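Local coordinates for amino acid adenylation domain-containing protein (Bacillus stratosphericus LAMA 585, PDB 6ULX) that probably activates an alpha-keto acid with ATP as its acyl adenylate, as adenylation domains of the ANL superfamily do, and here holds 4-methyl-2-oxopentanoyl adenylate, at residues Gln16-Val21 with Ala84-Val89; Glu54-Gly59 with Pro155-Glu160; Asp69-Gln74 with Leu125-Asp130; Val189-Arg194 with Glu335-Val340. One frame throughout, in Å; residues are numbered along the deposited sequence.

Contact 1: residues Gln16-Val21 with Ala84-Val89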
# COMPACT_ATOMS: atom_id res chain seq x y z
N GLN A 16 1.53 -7.28 -24.48
CA GLN A 16 1.55 -8.53 -23.74
C GLN A 16 2.75 -8.68 -22.82
O GLN A 16 2.67 -9.43 -21.85
CB GLN A 16 1.52 -9.72 -24.72
CG GLN A 16 0.28 -9.76 -25.59
CD GLN A 16 -0.98 -9.99 -24.79
OE1 GLN A 16 -1.10 -10.98 -24.06
NE2 GLN A 16 -1.94 -9.08 -24.92
N THR A 17 3.86 -7.99 -23.11
CA THR A 17 5.01 -7.96 -22.23
C THR A 17 5.39 -6.50 -21.98
O THR A 17 4.94 -5.59 -22.68
CB THR A 17 6.21 -8.72 -22.82
OG1 THR A 17 6.66 -8.06 -24.01
CG2 THR A 17 5.82 -10.15 -23.15
N LEU A 18 6.23 -6.29 -20.96
CA LEU A 18 6.67 -4.94 -20.65
C LEU A 18 7.61 -4.38 -21.71
O LEU A 18 7.76 -3.15 -21.79
CB LEU A 18 7.35 -4.92 -19.28
CG LEU A 18 6.47 -4.44 -18.12
CD1 LEU A 18 5.15 -5.18 -18.09
CD2 LEU A 18 7.22 -4.60 -16.79
N GLN A 19 8.24 -5.23 -22.51
CA GLN A 19 9.06 -4.73 -23.62
C GLN A 19 8.19 -4.07 -24.68
O GLN A 19 8.56 -3.02 -25.22
CB GLN A 19 9.87 -5.87 -24.22
CG GLN A 19 10.98 -6.37 -23.32
CD GLN A 19 11.62 -7.64 -23.84
OE1 GLN A 19 11.15 -8.24 -24.81
NE2 GLN A 19 12.71 -8.06 -23.20
N ASP A 20 7.03 -4.66 -24.99
CA ASP A 20 6.10 -4.02 -25.90
C ASP A 20 5.60 -2.70 -25.34
O ASP A 20 5.40 -1.73 -26.08
CB ASP A 20 4.92 -4.95 -26.19
CG ASP A 20 5.37 -6.29 -26.75
OD1 ASP A 20 6.47 -6.36 -27.34
OD2 ASP A 20 4.62 -7.28 -26.59
N VAL A 21 5.39 -2.64 -24.02
CA VAL A 21 4.90 -1.42 -23.39
C VAL A 21 5.88 -0.27 -23.61
O VAL A 21 5.50 0.84 -24.00
CB VAL A 21 4.63 -1.65 -21.90
CG1 VAL A 21 4.39 -0.33 -21.18
CG2 VAL A 21 3.44 -2.59 -21.71
N ALA A 84 17.34 1.55 -14.45
CA ALA A 84 17.78 0.20 -14.12
C ALA A 84 16.65 -0.81 -14.30
O ALA A 84 16.87 -1.91 -14.83
CB ALA A 84 18.31 0.15 -12.69
N PHE A 85 15.44 -0.45 -13.88
CA PHE A 85 14.31 -1.37 -14.01
C PHE A 85 14.10 -1.77 -15.46
O PHE A 85 13.95 -2.96 -15.77
CB PHE A 85 13.04 -0.72 -13.45
CG PHE A 85 11.80 -1.52 -13.68
CD1 PHE A 85 11.43 -2.53 -12.79
CD2 PHE A 85 10.99 -1.27 -14.78
CE1 PHE A 85 10.28 -3.27 -13.01
CE2 PHE A 85 9.84 -2.02 -14.99
CZ PHE A 85 9.49 -3.02 -14.10
N TRP A 86 14.09 -0.80 -16.37
CA TRP A 86 13.82 -1.09 -17.78
C TRP A 86 15.01 -1.72 -18.48
O TRP A 86 14.82 -2.44 -19.47
CB TRP A 86 13.39 0.18 -18.50
CG TRP A 86 12.00 0.60 -18.10
CD1 TRP A 86 11.66 1.60 -17.24
CD2 TRP A 86 10.77 -0.01 -18.52
NE1 TRP A 86 10.28 1.67 -17.12
CE2 TRP A 86 9.72 0.69 -17.89
CE3 TRP A 86 10.46 -1.07 -19.38
CZ2 TRP A 86 8.39 0.36 -18.10
CZ3 TRP A 86 9.13 -1.39 -19.58
CH2 TRP A 86 8.11 -0.67 -18.94
N ALA A 87 16.23 -1.49 -17.99
CA ALA A 87 17.37 -2.26 -18.49
C ALA A 87 17.19 -3.74 -18.18
O ALA A 87 17.42 -4.60 -19.04
CB ALA A 87 18.66 -1.73 -17.88
N CYS A 88 16.77 -4.06 -16.96
CA CYS A 88 16.51 -5.45 -16.60
C CYS A 88 15.37 -6.03 -17.43
O CYS A 88 15.41 -7.20 -17.82
CB CYS A 88 16.20 -5.55 -15.11
SG CYS A 88 17.56 -5.11 -14.01
N VAL A 89 14.35 -5.22 -17.71
CA VAL A 89 13.25 -5.69 -18.54
C VAL A 89 13.75 -6.09 -19.92
O VAL A 89 13.34 -7.11 -20.48
CB VAL A 89 12.15 -4.62 -18.63
CG1 VAL A 89 11.16 -4.96 -19.74
CG2 VAL A 89 11.42 -4.48 -17.30

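Contact 2: residues Glu54-Gly59 with Pro155-Glu160. With SO4 (sulfate ion), chain M.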
# COMPACT_ATOMS: atom_id res chain seq x y z
N GLU A 54 18.97 0.64 -22.79
CA GLU A 54 19.86 -0.19 -23.59
C GLU A 54 21.33 0.04 -23.23
O GLU A 54 22.15 -0.87 -23.38
CB GLU A 54 19.64 0.09 -25.07
CG GLU A 54 18.24 -0.25 -25.56
CD GLU A 54 17.97 0.25 -26.97
OE1 GLU A 54 17.05 -0.28 -27.62
OE2 GLU A 54 18.69 1.16 -27.42
N ARG A 55 21.67 1.23 -22.74
CA ARG A 55 23.04 1.49 -22.32
C ARG A 55 23.37 0.76 -21.03
O ARG A 55 24.42 0.11 -20.92
CB ARG A 55 23.26 3.00 -22.16
CG ARG A 55 22.99 3.80 -23.42
CD ARG A 55 23.38 5.26 -23.25
NE ARG A 55 22.86 6.08 -24.33
CZ ARG A 55 23.44 6.22 -25.52
NH1 ARG A 55 24.57 5.58 -25.79
NH2 ARG A 55 22.88 6.99 -26.45
N VAL A 56 22.48 0.85 -20.04
CA VAL A 56 22.68 0.10 -18.80
C VAL A 56 22.67 -1.40 -19.08
O VAL A 56 23.37 -2.17 -18.41
CB VAL A 56 21.61 0.49 -17.77
CG1 VAL A 56 21.75 -0.38 -16.51
CG2 VAL A 56 21.72 1.96 -17.41
N LEU A 57 21.89 -1.84 -20.07
CA LEU A 57 21.89 -3.24 -20.44
C LEU A 57 23.28 -3.70 -20.85
O LEU A 57 23.72 -4.79 -20.47
CB LEU A 57 20.89 -3.49 -21.58
CG LEU A 57 20.80 -4.92 -22.10
CD1 LEU A 57 20.53 -5.90 -20.96
CD2 LEU A 57 19.72 -5.03 -23.17
N THR A 58 24.00 -2.87 -21.62
CA THR A 58 25.38 -3.19 -21.96
C THR A 58 26.21 -3.41 -20.70
O THR A 58 26.98 -4.38 -20.61
CB THR A 58 25.99 -2.06 -22.80
OG1 THR A 58 25.30 -1.96 -24.06
CG2 THR A 58 27.46 -2.32 -23.05
N GLY A 59 26.06 -2.53 -19.72
CA GLY A 59 26.80 -2.69 -18.48
C GLY A 59 26.41 -3.96 -17.74
O GLY A 59 27.27 -4.77 -17.38
N PRO A 155 27.75 5.34 -14.11
CA PRO A 155 28.83 5.03 -15.07
C PRO A 155 28.37 4.22 -16.26
O PRO A 155 29.05 4.22 -17.29
CB PRO A 155 29.85 4.25 -14.22
CG PRO A 155 29.58 4.67 -12.81
CD PRO A 155 28.08 4.90 -12.74
N MET A 156 27.23 3.54 -16.17
CA MET A 156 26.76 2.70 -17.27
C MET A 156 26.06 3.50 -18.36
O MET A 156 25.93 3.00 -19.48
CB MET A 156 25.81 1.63 -16.74
CG MET A 156 26.43 0.70 -15.71
SD MET A 156 25.31 -0.62 -15.20
CE MET A 156 26.31 -1.45 -13.96
N LEU A 157 25.60 4.72 -18.06
CA LEU A 157 24.94 5.52 -19.08
C LEU A 157 25.92 6.02 -20.14
O LEU A 157 25.48 6.43 -21.22
CB LEU A 157 24.22 6.71 -18.45
CG LEU A 157 22.88 6.47 -17.76
CD1 LEU A 157 21.93 5.65 -18.63
CD2 LEU A 157 23.07 5.82 -16.40
N THR A 158 27.22 6.00 -19.86
CA THR A 158 28.23 6.41 -20.82
C THR A 158 28.70 5.26 -21.71
O THR A 158 29.81 5.31 -22.25
CB THR A 158 29.44 7.02 -20.09
OG1 THR A 158 30.18 5.99 -19.43
CG2 THR A 158 28.98 8.04 -19.05
N LEU A 159 27.87 4.23 -21.86
CA LEU A 159 28.16 3.10 -22.73
C LEU A 159 27.24 3.13 -23.94
O LEU A 159 26.24 3.86 -23.97
CB LEU A 159 28.00 1.77 -21.98
CG LEU A 159 28.78 1.62 -20.67
CD1 LEU A 159 28.47 0.28 -20.02
CD2 LEU A 159 30.27 1.77 -20.91
N GLU A 160 27.58 2.34 -24.96
CA GLU A 160 26.74 2.27 -26.14
C GLU A 160 25.49 1.44 -25.85
O GLU A 160 25.41 0.71 -24.85
CB GLU A 160 27.51 1.70 -27.33
CG GLU A 160 27.81 0.22 -27.28
CD GLU A 160 29.10 -0.10 -26.55
OE1 GLU A 160 29.56 0.74 -25.75
OE2 GLU A 160 29.66 -1.20 -26.78
S SO4 M . 24.80 5.15 -29.70
O1 SO4 M . 25.39 4.64 -28.46
O2 SO4 M . 24.14 4.05 -30.41
O3 SO4 M . 23.81 6.18 -29.38
O4 SO4 M . 25.84 5.72 -30.54

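Contact 3: residues Asp69-Gln74 with Leu125-Asp130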
# COMPACT_ATOMS: atom_id res chain seq x y z
N ASP A 69 18.43 -13.94 -14.17
CA ASP A 69 19.13 -13.62 -12.93
C ASP A 69 18.39 -12.52 -12.19
O ASP A 69 17.88 -11.58 -12.81
CB ASP A 69 20.56 -13.18 -13.22
CG ASP A 69 21.41 -14.29 -13.83
OD1 ASP A 69 20.91 -15.43 -13.92
OD2 ASP A 69 22.57 -14.01 -14.20
N PRO A 70 18.32 -12.59 -10.86
CA PRO A 70 17.76 -11.47 -10.09
C PRO A 70 18.80 -10.39 -9.84
O PRO A 70 20.00 -10.65 -9.77
CB PRO A 70 17.31 -12.13 -8.78
CG PRO A 70 18.26 -13.27 -8.61
CD PRO A 70 18.61 -13.76 -10.00
N VAL A 71 18.31 -9.16 -9.71
CA VAL A 71 19.16 -8.00 -9.44
C VAL A 71 18.58 -7.25 -8.25
O VAL A 71 17.39 -6.92 -8.24
CB VAL A 71 19.26 -7.08 -10.67
CG1 VAL A 71 20.25 -5.96 -10.42
CG2 VAL A 71 19.65 -7.89 -11.91
N PHE A 72 19.42 -7.00 -7.25
CA PHE A 72 18.99 -6.40 -5.99
C PHE A 72 19.07 -4.88 -6.12
O PHE A 72 20.16 -4.32 -6.27
CB PHE A 72 19.87 -6.90 -4.85
CG PHE A 72 19.18 -6.94 -3.52
CD1 PHE A 72 18.48 -8.06 -3.12
CD2 PHE A 72 19.25 -5.86 -2.66
CE1 PHE A 72 17.85 -8.11 -1.89
CE2 PHE A 72 18.63 -5.89 -1.43
CZ PHE A 72 17.93 -7.02 -1.04
N PHE A 73 17.92 -4.21 -6.06
CA PHE A 73 17.86 -2.77 -6.23
C PHE A 73 18.00 -2.06 -4.88
O PHE A 73 17.29 -2.40 -3.92
CB PHE A 73 16.54 -2.35 -6.90
CG PHE A 73 16.53 -2.51 -8.39
CD1 PHE A 73 17.36 -3.43 -9.01
CD2 PHE A 73 15.71 -1.72 -9.17
CE1 PHE A 73 17.35 -3.57 -10.39
CE2 PHE A 73 15.69 -1.85 -10.55
CZ PHE A 73 16.52 -2.77 -11.16
N GLN A 74 18.91 -1.10 -4.82
CA GLN A 74 19.10 -0.24 -3.65
C GLN A 74 19.35 1.18 -4.19
O GLN A 74 20.49 1.56 -4.46
CB GLN A 74 20.26 -0.71 -2.79
CG GLN A 74 19.98 -2.00 -2.02
CD GLN A 74 19.07 -1.78 -0.83
OE1 GLN A 74 19.53 -1.47 0.27
NE2 GLN A 74 17.76 -1.94 -1.04
N LEU A 125 23.64 -9.59 -7.70
CA LEU A 125 24.28 -8.28 -7.85
C LEU A 125 23.40 -7.20 -7.26
O LEU A 125 22.19 -7.16 -7.51
CB LEU A 125 24.55 -8.00 -9.33
CG LEU A 125 24.91 -6.55 -9.69
CD1 LEU A 125 26.18 -6.10 -9.01
CD2 LEU A 125 25.03 -6.40 -11.21
N ILE A 126 24.00 -6.32 -6.47
CA ILE A 126 23.31 -5.16 -5.91
C ILE A 126 23.58 -3.96 -6.81
O ILE A 126 24.74 -3.57 -7.02
CB ILE A 126 23.77 -4.88 -4.47
CG1 ILE A 126 23.45 -6.07 -3.57
CG2 ILE A 126 23.09 -3.62 -3.94
CD1 ILE A 126 23.99 -5.95 -2.16
N LEU A 127 22.52 -3.38 -7.36
CA LEU A 127 22.60 -2.23 -8.25
C LEU A 127 22.19 -0.98 -7.47
O LEU A 127 21.15 -0.99 -6.80
CB LEU A 127 21.70 -2.44 -9.47
CG LEU A 127 21.99 -1.62 -10.72
CD1 LEU A 127 23.43 -1.78 -11.18
CD2 LEU A 127 21.03 -2.05 -11.83
N THR A 128 23.01 0.07 -7.56
CA THR A 128 22.94 1.18 -6.63
C THR A 128 23.20 2.50 -7.36
O THR A 128 23.49 2.52 -8.56
CB THR A 128 23.95 0.98 -5.49
OG1 THR A 128 23.87 -0.37 -5.01
CG2 THR A 128 23.69 1.94 -4.33
N ASP A 129 23.07 3.59 -6.62
CA ASP A 129 23.41 4.93 -7.09
C ASP A 129 24.83 5.30 -6.67
O ASP A 129 25.43 4.66 -5.81
CB ASP A 129 22.44 5.96 -6.52
CG ASP A 129 21.06 5.85 -7.12
OD1 ASP A 129 20.96 5.64 -8.35
OD2 ASP A 129 20.07 5.98 -6.36
N ASP A 130 25.36 6.35 -7.31
CA ASP A 130 26.63 6.90 -6.87
C ASP A 130 26.52 7.47 -5.46
O ASP A 130 27.46 7.36 -4.66
CB ASP A 130 27.10 7.99 -7.83
CG ASP A 130 27.79 7.42 -9.06
OD1 ASP A 130 28.41 6.34 -8.96
OD2 ASP A 130 27.71 8.06 -10.13

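Contact 4: residues Val189-Arg194 with Glu335-Val340. With QA7 (5'-O-{(S)-hydroxy[(4-methyl-2-oxopentanoyl)oxy]phosphoryl}adenosine), chain B.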
# COMPACT_ATOMS: atom_id res chain seq x y z
N VAL A 189 7.74 -11.54 -3.09
CA VAL A 189 6.65 -11.74 -4.04
C VAL A 189 7.22 -11.73 -5.45
O VAL A 189 7.96 -10.83 -5.83
CB VAL A 189 5.58 -10.65 -3.87
CG1 VAL A 189 4.56 -10.73 -5.00
CG2 VAL A 189 4.90 -10.79 -2.52
N GLU A 190 6.86 -12.75 -6.24
CA GLU A 190 7.34 -12.91 -7.61
C GLU A 190 6.17 -12.72 -8.56
O GLU A 190 5.19 -13.46 -8.50
CB GLU A 190 7.98 -14.29 -7.79
CG GLU A 190 8.54 -14.53 -9.18
CD GLU A 190 9.24 -15.87 -9.30
OE1 GLU A 190 9.90 -16.12 -10.33
OE2 GLU A 190 9.13 -16.68 -8.36
N HIS A 191 6.29 -11.74 -9.45
CA HIS A 191 5.26 -11.43 -10.43
C HIS A 191 5.75 -11.75 -11.84
O HIS A 191 6.95 -11.89 -12.09
CB HIS A 191 4.85 -9.96 -10.36
CG HIS A 191 3.83 -9.67 -9.30
ND1 HIS A 191 2.54 -10.13 -9.36
CD2 HIS A 191 3.92 -8.96 -8.15
CE1 HIS A 191 1.87 -9.72 -8.29
NE2 HIS A 191 2.69 -9.01 -7.54
N SER A 192 4.79 -11.86 -12.75
CA SER A 192 5.05 -12.10 -14.17
C SER A 192 4.53 -10.92 -14.98
O SER A 192 3.79 -10.06 -14.49
CB SER A 192 4.39 -13.39 -14.64
OG SER A 192 2.97 -13.25 -14.66
N HIS A 193 4.94 -10.87 -16.25
CA HIS A 193 4.40 -9.87 -17.16
C HIS A 193 2.88 -9.94 -17.21
O HIS A 193 2.19 -8.91 -17.24
CB HIS A 193 4.98 -10.04 -18.56
CG HIS A 193 6.47 -9.85 -18.63
ND1 HIS A 193 7.06 -8.66 -18.99
CD2 HIS A 193 7.48 -10.72 -18.38
CE1 HIS A 193 8.37 -8.80 -18.96
NE2 HIS A 193 8.66 -10.03 -18.59
N ARG A 194 2.33 -11.16 -17.23
CA ARG A 194 0.89 -11.32 -17.40
C ARG A 194 0.12 -10.78 -16.20
O ARG A 194 -0.91 -10.13 -16.37
CB ARG A 194 0.56 -12.80 -17.63
CG ARG A 194 -0.85 -13.06 -18.09
CD ARG A 194 -1.19 -14.54 -18.07
NE ARG A 194 -0.27 -15.34 -18.89
CZ ARG A 194 -0.37 -15.48 -20.21
NH1 ARG A 194 -1.35 -14.87 -20.87
NH2 ARG A 194 0.51 -16.22 -20.86
N GLU A 335 0.80 -8.90 -3.40
CA GLU A 335 0.57 -10.22 -3.96
C GLU A 335 -0.37 -10.20 -5.16
O GLU A 335 -0.34 -11.13 -5.97
CB GLU A 335 -0.00 -11.15 -2.88
CG GLU A 335 0.99 -11.52 -1.78
CD GLU A 335 1.10 -10.45 -0.71
OE1 GLU A 335 0.54 -9.35 -0.89
OE2 GLU A 335 1.76 -10.72 0.32
N ILE A 336 -1.19 -9.16 -5.29
CA ILE A 336 -2.11 -9.04 -6.41
C ILE A 336 -1.75 -7.86 -7.30
O ILE A 336 -2.60 -7.35 -8.03
CB ILE A 336 -3.57 -8.96 -5.93
CG1 ILE A 336 -3.75 -7.81 -4.94
CG2 ILE A 336 -3.98 -10.27 -5.28
CD1 ILE A 336 -5.13 -7.77 -4.29
N SER A 337 -0.49 -7.42 -7.25
CA SER A 337 0.03 -6.36 -8.10
C SER A 337 -0.77 -5.06 -7.93
O SER A 337 -1.18 -4.43 -8.91
CB SER A 337 0.04 -6.81 -9.57
OG SER A 337 -1.25 -7.18 -10.01
N SER A 338 -0.98 -4.67 -6.67
CA SER A 338 -1.52 -3.37 -6.30
C SER A 338 -3.04 -3.37 -6.29
O SER A 338 -3.67 -4.40 -6.04
CB SER A 338 -0.99 -2.27 -7.25
OG SER A 338 -1.74 -2.20 -8.45
N ALA A 339 -3.64 -2.21 -6.56
CA ALA A 339 -5.06 -2.01 -6.28
C ALA A 339 -5.94 -2.93 -7.11
O ALA A 339 -5.64 -3.22 -8.28
CB ALA A 339 -5.45 -0.55 -6.54
N VAL A 340 -7.04 -3.38 -6.51
CA VAL A 340 -8.06 -4.16 -7.20
C VAL A 340 -9.46 -3.60 -7.01
O VAL A 340 -10.41 -4.12 -7.59
CB VAL A 340 -8.02 -5.64 -6.78
CG1 VAL A 340 -6.72 -6.29 -7.23
CG2 VAL A 340 -8.20 -5.79 -5.27
C01 QA7 B . -1.73 0.08 -4.04
C02 QA7 B . -2.85 -0.29 -3.07
C03 QA7 B . -3.83 0.88 -3.02
C04 QA7 B . -2.31 -0.69 -1.71
C05 QA7 B . -1.31 -1.85 -1.82
C06 QA7 B . -0.43 -2.20 -0.63
C10 QA7 B . -1.26 -4.73 1.63
C11 QA7 B . -1.99 -4.56 2.80
C12 QA7 B . -3.45 -5.21 2.68
C13 QA7 B . -4.11 -4.62 3.54
C14 QA7 B . -3.49 -3.06 3.59
C16 QA7 B . -4.17 -1.75 1.60
C18 QA7 B . -5.94 -0.74 2.38
C19 QA7 B . -7.10 0.03 2.67
C21 QA7 B . -7.13 -0.83 4.81
C23 QA7 B . -5.43 -1.53 3.38
N15 QA7 B . -4.33 -2.15 2.87
N17 QA7 B . -5.15 -0.89 1.28
N20 QA7 B . -7.66 -0.04 3.87
N22 QA7 B . -6.04 -1.55 4.59
N24 QA7 B . -7.68 0.86 1.65
O07 QA7 B . 0.57 -3.22 -0.71
O09 QA7 B . 0.03 -4.22 1.83
O25 QA7 B . -2.31 -3.10 3.06
O26 QA7 B . -3.97 -5.18 4.90
O27 QA7 B . -3.38 -6.69 2.90
O28 QA7 B . 1.36 -5.59 0.16
O29 QA7 B . 2.40 -3.57 1.07
O30 QA7 B . -0.62 -1.58 0.36
O31 QA7 B . -1.23 -2.46 -2.83
P08 QA7 B . 1.11 -4.15 0.57

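Contact 1: residues Gln16-Val21 with Ala84-Val89
Leu18 enters the groove between Phe85, Trp86 and Val89, where its CB, CG and CD2 each have a partner. Leu18 CB comes first, 3.8 Å from Val89 CG1 and also close to Trp86 CZ3. One bond further out, Leu18 CG lies 4.2 Å from Trp86 CH2. The branch that goes deepest is Leu18 CD2, which ends 3.9 Å from Phe85 CZ and approaches that ring at its edge, near the ring plane. The side chain crosses both aromatic side chains at about a right angle. Its carbonyl oxygen also reaches the rim of the indole, with Leu18 O 3.1 Å from Trp86 CZ3 and near the plane of the ring. Helix 18-26, with Thr17 as its N-cap residue, is thereby joined at its first turn to helix 78-91, the helix that follows strand 70-74 in the AMP-binding domain. Helix 224-237 closes the same apolar cluster through Leu232, while Trp86 NE1 is hydrogen-bonded to His231. Gln19 supplies the polar link. Gln19 CG passes Val89 CG1 at 3.9 Å, the two side chains sliding by in opposite directions, and the chain then runs extended to the amide. There Gln19 NE2 donates to Val89 O over 2.9 Å with an N-H...O angle of 156°, the donor tilted 22° from the carbonyl plane. The same NE2 is also hydrogen-bonded to His166 O, so two carbonyl oxygens fix the rotation of the amide.

Contact 2: residues Glu54-Gly59 with Pro155-Glu160
In the helix-and-loop layer at the periphery of the AMP-binding domain, loop 155-160 lies against helix 46-62, with Arg55 and Thr58 of the helix holding two successive loop carbonyls. Arg55 is extended from CG to NE, which lays its aliphatic part along the loop, Arg55 CD being 3.1 Å from Leu157 O. At the end of this chain Arg55 NH1 donates to Leu159 O over 3.0 Å. That bond is nearly straight, at 166°, and the acceptor lies in the guanidinium plane. Arg55 NH1 also bonds O1 of a sulfate ion, probably from the crystallisation liquor, at 2.9 Å, and NH2 bonds O3 of that ion, so the flat group is fixed along two of its edges. Thr58 OG1 donates to Glu160 O over 2.8 Å, reaching it tilted 34° from the carbonyl plane; its chi1 of -64° puts OG1 beside the backbone N and CG2 beside the carbonyl carbon, where CG2 faces Leu159 CD1. The apolar half lies next to it. Met156 is extended, and its SD packs 3.8 Å from Val56 CG1, the side chains crossing at about a right angle. On the other branch, Val56 CG2 is 3.9 Å from Leu157 CD1. Leu159 CD1 in turn comes to 3.7 Å from Gly59 N, lying directly on the helix backbone. Behind Val56 stands helix 78-91, through Thr83 and Ala87. The loop between strands 150-152 and 173-178 of the AMP-binding domain's alpha/beta sheet is thus packed on helix 46-62, which itself packs on helix 78-91.

Contact 3: residues Asp69-Gln74 with Leu125-Asp130
Phe72 lies opposite Ile126 and Phe73 opposite Leu127 in a parallel strand pairing. Phe72 N donates to Leu125 O at 2.8 Å, Leu127 N returns a bond to Phe72 O at 2.8 Å, and Gln74 N donates to Leu127 O at 3.0 Å. A CA-H...O contact of 3.3 Å from Ile126 CA to Phe72 O supplements them. Strand 70-74 lies between 125-128 and 94-97, and both steps of this parallel alpha/beta sheet are beta-alpha-beta crossovers: helix 78-91 leads to 94-97, and helix 109-120 then carries the chain across to 125-128. Apolar packing follows the two faces. Beneath helix 78-91, Val71 CG1 meets Leu127 CB at 3.9 Å, and Phe73 CE1 approaches Leu127 CD2. Toward helix 109-120, Phe72 CB touches Ile126 CG1 at 3.9 Å, and Gln74 CG runs alongside Ile126 CG2 at 4.0 Å. Side-chain polarity centres on Gln74, bent at chi2 (-75°), which turns its amide back over its own strand: NE2 donates to Phe73 O at 3.0 Å and also to Ser99 O, while OE1 pairs with Tyr104 OH. Buried Thr128 OG1 has no polar partner in the model.

Contact 4: residues Val189-Arg194 with Glu335-Val340
His191 faces the turn at Glu335, Ile336 and Ser337 with the far corner of its imidazole. His191 CE1 lies 3.5 Å from Glu335 O and 3.5 Å from Ser337 N, both approaches being oblique to the ring. Ser337 CB comes to 3.7 Å from His191 CE1. A chi1 of -83° sets CG of His191 beside its backbone N, and the rotation of the ring is then fixed at both nitrogens: NE2 is hydrogen-bonded to Ser334 O, and ND1 to Ser195 OG on helix 193-207. The left-handed backbone conformation of Ser337 turns the chain between Glu335 and strand 338-342. Val189 makes the second contact, its CG2 branch 4.0 Å from Glu335 CG, with the two side chains crossing at about a right angle. Beyond CG the glutamate bends (chi2 81°), so that the carboxylate swings toward the adenylate: Glu335 OE2 is hydrogen-bonded to Tyr421 OH, and Glu335 OE1 lies 4.0 Å from the phosphate oxygen O28 of the ligand. Further on, Ser338 CA is 3.6 Å from O31 of the ligand's acyl group. Such a glutamate beside the phosphate is typical of the ANL adenylation site, where in relatives its counterpart in core motif A5 helps bind magnesium.

Contact 1 touches all three others. Helix 78-91 meets contact 2 where Ala87 CB packs 3.6 Å from Val56 CG1, and it lies on the sheet of contact 3, where Ala84 CB is 3.6 Å from Leu127 CD2. Toward contact 4 the tie is polar: Leu18 N and His193 ND1, 3.2 Å apart, probably form a hydrogen bond. Contacts 2 and 3 meet through Met156 CE and Leu127 CD1 at 4.0 Å. Contact 4 touches neither of these; its nearest atoms are about 9 Å from contact 3, although both reach the same seven-stranded sheet, and about 13 Å from contact 2. Among the four, contact 4 is the one that borders the bound adenylate.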